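Local coordinates for Oxidored_FMN domain-containing protein (PDB 6L6J) that acts as a 6-hydroxypseudooxynicotine amine oxidase, probably using its FMN and [4Fe-4S] cluster to carry the electrons taken from the substrate, at residues A47-G52 against K94-L99; K81-L86 against K160-D165. All coordinates share one frame; numbering follows the deposited sequence.

Contact 1 (A47-G52 against K94-L99); sequences ARAEGG and KEHGAL
The imidazole of H96 lies flat against the backbone of E50. In this CH-pi contact E50 CA stands over the ring centre, 3.9 Å from the H96 centroid and 8° off the ring normal, while E50 N sits over the same face. On the opposite face E95 CG covers the ring centre, so the imidazole lies between E50 and the side chain of its neighbour E95. H96 reaches this position because CG is anti to the carbonyl carbon (chi1 -48°). The E50 side chain then runs past the ring, its CG 3.7 Å from H96 CE1, with the carboxylate plane turned 46° from that of the imidazole.

Apolar packing is carried by A49, whose methyl meets two partners: CB is 3.9 Å from H96 CD2 and 4.1 Å from A98 CB. The backbones come nearest here, A49 CA lying 5.6 Å from A98 CA.

Backbone bonds shape both sides. A Schellman motif at G52 closes helix 38-51, and a type I turn from K94 to G97, with G97 N bonded to K94 O, reverses the other segment.

The contact thus joins the end of helix 38-51 to the loop between helix 83-94 and strand 99-105, at the N-terminal end of the strands of a beta/alpha barrel, where the backbone of L99 bonds with G54 and with V56 of strand 55-62.

Contact 2 (K81-L86 against K160-D165); sequences KYIEPL and KRAGFD. With SO4 (sulfate ion), chain G.
Y82 OH accepts a hydrogen bond from K81 NZ at 3.0 Å and has a second partner in R76 NH1. The same ammonium group bonds a sulfate ion, probably from the crystallisation liquor, with K81 NZ 3.2 Å from sulfate O1; R76 also binds this anion. K81 places CG between its backbone N and carbonyl carbon (chi1 77°), which lays the start of the lysine chain over one face of the Y82 ring before it bends back at its end to meet the hydroxyl.

Turned to the other segment, I83 brings both of its branches into play. Its CD1 lies 3.5 Å from R161 NH1, obliquely to the guanidinium, and the two side chains cross at about a right angle; the bend in the arginine at chi3 (52°) brings NH1 back to the isoleucine. The CG2 branch of I83 packs on A162 CB at 4.3 Å, and the A162 methyl carbon CB also lies 4.0 Å from I83 O.

These are neighbouring outer helices of an eight-stranded beta/alpha barrel: helix 83-94 leads into strand 99-105, and helix 142-162 into strand 166-171. A Schellman motif at G163 ends the latter helix and turns the chain inward.

There F164 CE2 meets L86 CB at 4.1 Å, the ring lying obliquely to the leucine. Both side chains reach L58 of strand 55-62 and M77, and F164 also packs on V102 of strand 99-105.

Overall arrangement
Helix 83-94 runs between the two contacts: its start packs in contact 2, and the loop after its end forms half of contact 1. Their centres are about 17 Å apart, yet they touch directly. A salt bridge joins K94 NZ to D165 OD1 at 2.9 Å, and L99 CA packs 3.4 Å from D165 OD2, which also takes a hydrogen bond from A100 N. D165 therefore ties two consecutive helix-to-strand connections of the barrel together. Contact 1 is removed from the residues that bind the FMN, the iron-sulfur cluster and the ADP. Contact 2 comes nearer the cofactor: the F164 side chain is about 9 Å from that of E103, which binds FMN, and about 13 Å from the flavin nucleotide itself.

Contact 1 (A47-G52 against K94-L99)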
loop_
_atom_site.group_PDB
_atom_site.type_symbol
_atom_site.label_atom_id
_atom_site.label_comp_id
_atom_site.label_asym_id
_atom_site.label_seq_id
_atom_site.Cartn_x
_atom_site.Cartn_y
_atom_site.Cartn_z
ATOM N N ALA A 47 -10.662 11.588 -9.059
ATOM C CA ALA A 47 -9.277 11.964 -9.423
ATOM C C ALA A 47 -8.711 10.966 -10.450
ATOM O O ALA A 47 -7.897 11.362 -11.336
ATOM C CB ALA A 47 -8.419 12.040 -8.189
ATOM N N ARG A 48 -9.122 9.703 -10.346
ATOM C CA ARG A 48 -8.590 8.607 -11.205
ATOM C C ARG A 48 -9.329 8.588 -12.558
ATOM O O ARG A 48 -8.683 8.320 -13.584
ATOM C CB ARG A 48 -8.594 7.310 -10.389
ATOM C CG ARG A 48 -7.278 7.117 -9.653
ATOM C CD ARG A 48 -7.414 6.986 -8.161
ATOM N NE ARG A 48 -6.259 7.507 -7.460
ATOM C CZ ARG A 48 -6.309 8.409 -6.493
ATOM N NH1 ARG A 48 -7.467 8.917 -6.109
ATOM N NH2 ARG A 48 -5.197 8.790 -5.880
ATOM N N ALA A 49 -10.607 8.948 -12.581
ATOM C CA ALA A 49 -11.316 9.308 -13.826
ATOM C C ALA A 49 -10.659 10.568 -14.448
ATOM O O ALA A 49 -10.307 10.555 -15.638
ATOM C CB ALA A 49 -12.789 9.479 -13.523
ATOM N N GLU A 50 -10.457 11.622 -13.658
ATOM C CA GLU A 50 -9.795 12.881 -14.103
ATOM C C GLU A 50 -8.457 12.520 -14.768
ATOM O O GLU A 50 -8.194 13.054 -15.829
ATOM C CB GLU A 50 -9.652 13.825 -12.904
ATOM C CG GLU A 50 -9.954 15.277 -13.183
ATOM C CD GLU A 50 -10.155 16.112 -11.920
ATOM O OE1 GLU A 50 -11.216 15.926 -11.221
ATOM O OE2 GLU A 50 -9.264 16.970 -11.618
ATOM N N GLY A 51 -7.673 11.596 -14.182
ATOM C CA GLY A 51 -6.319 11.186 -14.629
ATOM C C GLY A 51 -6.289 10.314 -15.881
ATOM O O GLY A 51 -5.203 10.178 -16.482
ATOM N N GLY A 52 -7.414 9.719 -16.274
ATOM C CA GLY A 52 -7.593 9.131 -17.617
ATOM C C GLY A 52 -7.658 7.617 -17.606
ATOM O O GLY A 52 -7.519 6.984 -18.713
ATOM N N LYS A 94 -18.062 8.363 -14.482
ATOM C CA LYS A 94 -18.565 8.379 -15.888
ATOM C C LYS A 94 -18.406 9.777 -16.508
ATOM O O LYS A 94 -18.387 9.855 -17.732
ATOM C CB LYS A 94 -20.013 7.884 -15.955
ATOM C CG LYS A 94 -20.195 6.399 -15.681
ATOM C CD LYS A 94 -21.547 5.826 -16.060
ATOM C CE LYS A 94 -21.776 5.684 -17.554
ATOM N NZ LYS A 94 -20.725 4.883 -18.251
ATOM N N GLU A 95 -18.293 10.822 -15.684
ATOM C CA GLU A 95 -18.173 12.245 -16.087
ATOM C C GLU A 95 -17.004 12.430 -17.039
ATOM O O GLU A 95 -17.195 13.090 -18.038
ATOM C CB GLU A 95 -17.981 13.156 -14.875
ATOM C CG GLU A 95 -17.544 14.560 -15.260
ATOM C CD GLU A 95 -18.055 15.704 -14.401
ATOM O OE1 GLU A 95 -19.088 15.511 -13.707
ATOM O OE2 GLU A 95 -17.420 16.797 -14.439
ATOM N N HIS A 96 -15.831 11.882 -16.740
ATOM C CA HIS A 96 -14.639 11.987 -17.637
ATOM C C HIS A 96 -14.537 10.778 -18.580
ATOM O O HIS A 96 -13.486 10.589 -19.187
ATOM C CB HIS A 96 -13.371 12.180 -16.817
ATOM C CG HIS A 96 -13.452 13.235 -15.766
ATOM N ND1 HIS A 96 -13.126 14.543 -16.017
ATOM C CD2 HIS A 96 -13.722 13.162 -14.443
ATOM C CE1 HIS A 96 -13.228 15.254 -14.907
ATOM N NE2 HIS A 96 -13.587 14.431 -13.922
ATOM N N GLY A 97 -15.615 10.008 -18.723
ATOM C CA GLY A 97 -15.746 8.932 -19.727
ATOM C C GLY A 97 -14.996 7.660 -19.368
ATOM O O GLY A 97 -14.789 6.835 -20.274
ATOM N N ALA A 98 -14.561 7.523 -18.115
ATOM C CA ALA A 98 -14.187 6.235 -17.493
ATOM C C ALA A 98 -15.456 5.389 -17.348
ATOM O O ALA A 98 -16.550 5.969 -17.177
ATOM C CB ALA A 98 -13.545 6.465 -16.148
ATOM N N LEU A 99 -15.326 4.064 -17.422
ATOM C CA LEU A 99 -16.397 3.135 -16.971
ATOM C C LEU A 99 -16.324 3.040 -15.438
ATOM O O LEU A 99 -15.307 3.451 -14.826
ATOM C CB LEU A 99 -16.222 1.748 -17.591
ATOM C CG LEU A 99 -16.243 1.652 -19.114
ATOM C CD1 LEU A 99 -16.439 0.201 -19.538
ATOM C CD2 LEU A 99 -17.332 2.528 -19.734
#

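Contact 2 (K81-L86 against K160-D165)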
loop_
_atom_site.group_PDB
_atom_site.type_symbol
_atom_site.label_atom_id
_atom_site.label_comp_id
_atom_site.label_asym_id
_atom_site.label_seq_id
_atom_site.Cartn_x
_atom_site.Cartn_y
_atom_site.Cartn_z
ATOM N N LYS A 81 -31.420 1.873 -0.238
ATOM C CA LYS A 81 -31.058 3.222 0.275
ATOM C C LYS A 81 -29.624 3.555 -0.140
ATOM O O LYS A 81 -29.291 4.755 -0.133
ATOM C CB LYS A 81 -31.238 3.314 1.796
ATOM C CG LYS A 81 -30.167 2.676 2.687
ATOM C CD LYS A 81 -30.548 2.748 4.178
ATOM C CE LYS A 81 -29.410 2.498 5.152
ATOM N NZ LYS A 81 -29.434 1.121 5.728
ATOM N N TYR A 82 -28.829 2.538 -0.507
ATOM C CA TYR A 82 -27.395 2.685 -0.889
ATOM C C TYR A 82 -27.248 3.048 -2.387
ATOM O O TYR A 82 -26.138 3.540 -2.775
ATOM C CB TYR A 82 -26.606 1.434 -0.489
ATOM C CG TYR A 82 -26.600 1.127 0.984
ATOM C CD1 TYR A 82 -26.112 2.035 1.919
ATOM C CD2 TYR A 82 -27.082 -0.086 1.454
ATOM C CE1 TYR A 82 -26.114 1.745 3.282
ATOM C CE2 TYR A 82 -27.103 -0.383 2.808
ATOM C CZ TYR A 82 -26.633 0.538 3.724
ATOM O OH TYR A 82 -26.672 0.209 5.054
ATOM N N ILE A 83 -28.322 2.897 -3.189
ATOM C CA ILE A 83 -28.313 3.117 -4.670
ATOM C C ILE A 83 -27.954 4.575 -4.985
ATOM O O ILE A 83 -27.022 4.777 -5.749
ATOM C CB ILE A 83 -29.651 2.727 -5.332
ATOM C CG1 ILE A 83 -29.916 1.223 -5.237
ATOM C CG2 ILE A 83 -29.695 3.218 -6.777
ATOM C CD1 ILE A 83 -31.240 0.793 -5.808
ATOM N N GLU A 84 -28.691 5.543 -4.447
ATOM C CA GLU A 84 -28.506 6.982 -4.774
ATOM C C GLU A 84 -27.119 7.423 -4.304
ATOM O O GLU A 84 -26.377 8.036 -5.065
ATOM C CB GLU A 84 -29.650 7.832 -4.201
ATOM C CG GLU A 84 -29.958 9.075 -5.024
ATOM C CD GLU A 84 -28.916 10.204 -4.951
ATOM O OE1 GLU A 84 -28.095 10.338 -5.933
ATOM O OE2 GLU A 84 -28.937 10.986 -3.934
ATOM N N PRO A 85 -26.709 7.131 -3.047
ATOM C CA PRO A 85 -25.332 7.387 -2.607
ATOM C C PRO A 85 -24.238 6.898 -3.573
ATOM O O PRO A 85 -23.304 7.655 -3.837
ATOM C CB PRO A 85 -25.247 6.619 -1.278
ATOM C CG PRO A 85 -26.656 6.664 -0.734
ATOM C CD PRO A 85 -27.550 6.589 -1.964
ATOM N N LEU A 86 -24.367 5.677 -4.099
ATOM C CA LEU A 86 -23.340 5.098 -5.012
ATOM C C LEU A 86 -23.466 5.678 -6.425
ATOM O O LEU A 86 -22.433 5.708 -7.125
ATOM C CB LEU A 86 -23.449 3.571 -5.036
ATOM C CG LEU A 86 -23.013 2.840 -3.765
ATOM C CD1 LEU A 86 -23.084 1.346 -3.975
ATOM C CD2 LEU A 86 -21.615 3.241 -3.322
ATOM N N LYS A 160 -26.957 -1.982 -11.267
ATOM C CA LYS A 160 -27.459 -1.528 -12.599
ATOM C C LYS A 160 -28.164 -0.179 -12.416
ATOM O O LYS A 160 -27.755 0.774 -13.070
ATOM C CB LYS A 160 -28.401 -2.572 -13.214
ATOM C CG LYS A 160 -28.542 -2.535 -14.728
ATOM C CD LYS A 160 -29.817 -3.211 -15.195
ATOM C CE LYS A 160 -29.711 -3.947 -16.514
ATOM N NZ LYS A 160 -30.286 -3.154 -17.621
ATOM N N ARG A 161 -29.119 -0.115 -11.481
ATOM C CA ARG A 161 -29.929 1.081 -11.137
ATOM C C ARG A 161 -29.015 2.253 -10.756
ATOM O O ARG A 161 -29.378 3.394 -11.021
ATOM C CB ARG A 161 -30.892 0.760 -9.989
ATOM C CG ARG A 161 -32.040 -0.180 -10.347
ATOM C CD ARG A 161 -33.284 0.079 -9.487
ATOM N NE ARG A 161 -33.636 1.505 -9.535
ATOM C CZ ARG A 161 -34.086 2.255 -8.513
ATOM N NH1 ARG A 161 -34.290 1.719 -7.314
ATOM N NH2 ARG A 161 -34.328 3.550 -8.712
ATOM N N ALA A 162 -27.876 1.976 -10.135
ATOM C CA ALA A 162 -26.875 2.979 -9.710
ATOM C C ALA A 162 -26.110 3.523 -10.936
ATOM O O ALA A 162 -25.601 4.673 -10.894
ATOM C CB ALA A 162 -25.965 2.323 -8.692
ATOM N N GLY A 163 -25.996 2.708 -11.985
ATOM C CA GLY A 163 -25.400 3.077 -13.284
ATOM C C GLY A 163 -24.011 2.508 -13.525
ATOM O O GLY A 163 -23.346 2.994 -14.469
ATOM N N PHE A 164 -23.582 1.549 -12.700
ATOM C CA PHE A 164 -22.314 0.800 -12.868
ATOM C C PHE A 164 -22.347 0.103 -14.241
ATOM O O PHE A 164 -23.386 -0.462 -14.665
ATOM C CB PHE A 164 -22.095 -0.176 -11.694
ATOM C CG PHE A 164 -21.764 0.459 -10.358
ATOM C CD1 PHE A 164 -20.508 1.001 -10.113
ATOM C CD2 PHE A 164 -22.710 0.529 -9.342
ATOM C CE1 PHE A 164 -20.212 1.594 -8.894
ATOM C CE2 PHE A 164 -22.407 1.122 -8.122
ATOM C CZ PHE A 164 -21.158 1.642 -7.896
ATOM N N ASP A 165 -21.212 0.135 -14.930
ATOM C CA ASP A 165 -21.025 -0.449 -16.285
ATOM C C ASP A 165 -20.572 -1.902 -16.171
ATOM O O ASP A 165 -20.871 -2.691 -17.111
ATOM C CB ASP A 165 -20.003 0.366 -17.083
ATOM C CG ASP A 165 -20.407 1.822 -17.200
ATOM O OD1 ASP A 165 -21.429 2.108 -17.884
ATOM O OD2 ASP A 165 -19.724 2.655 -16.574
HETATM S S SO4 G . -26.832 1.230 9.301
HETATM O O1 SO4 G . -27.345 1.847 8.088
HETATM O O2 SO4 G . -27.831 1.277 10.336
HETATM O O3 SO4 G . -26.479 -0.141 9.053
HETATM O O4 SO4 G . -25.664 1.938 9.751
#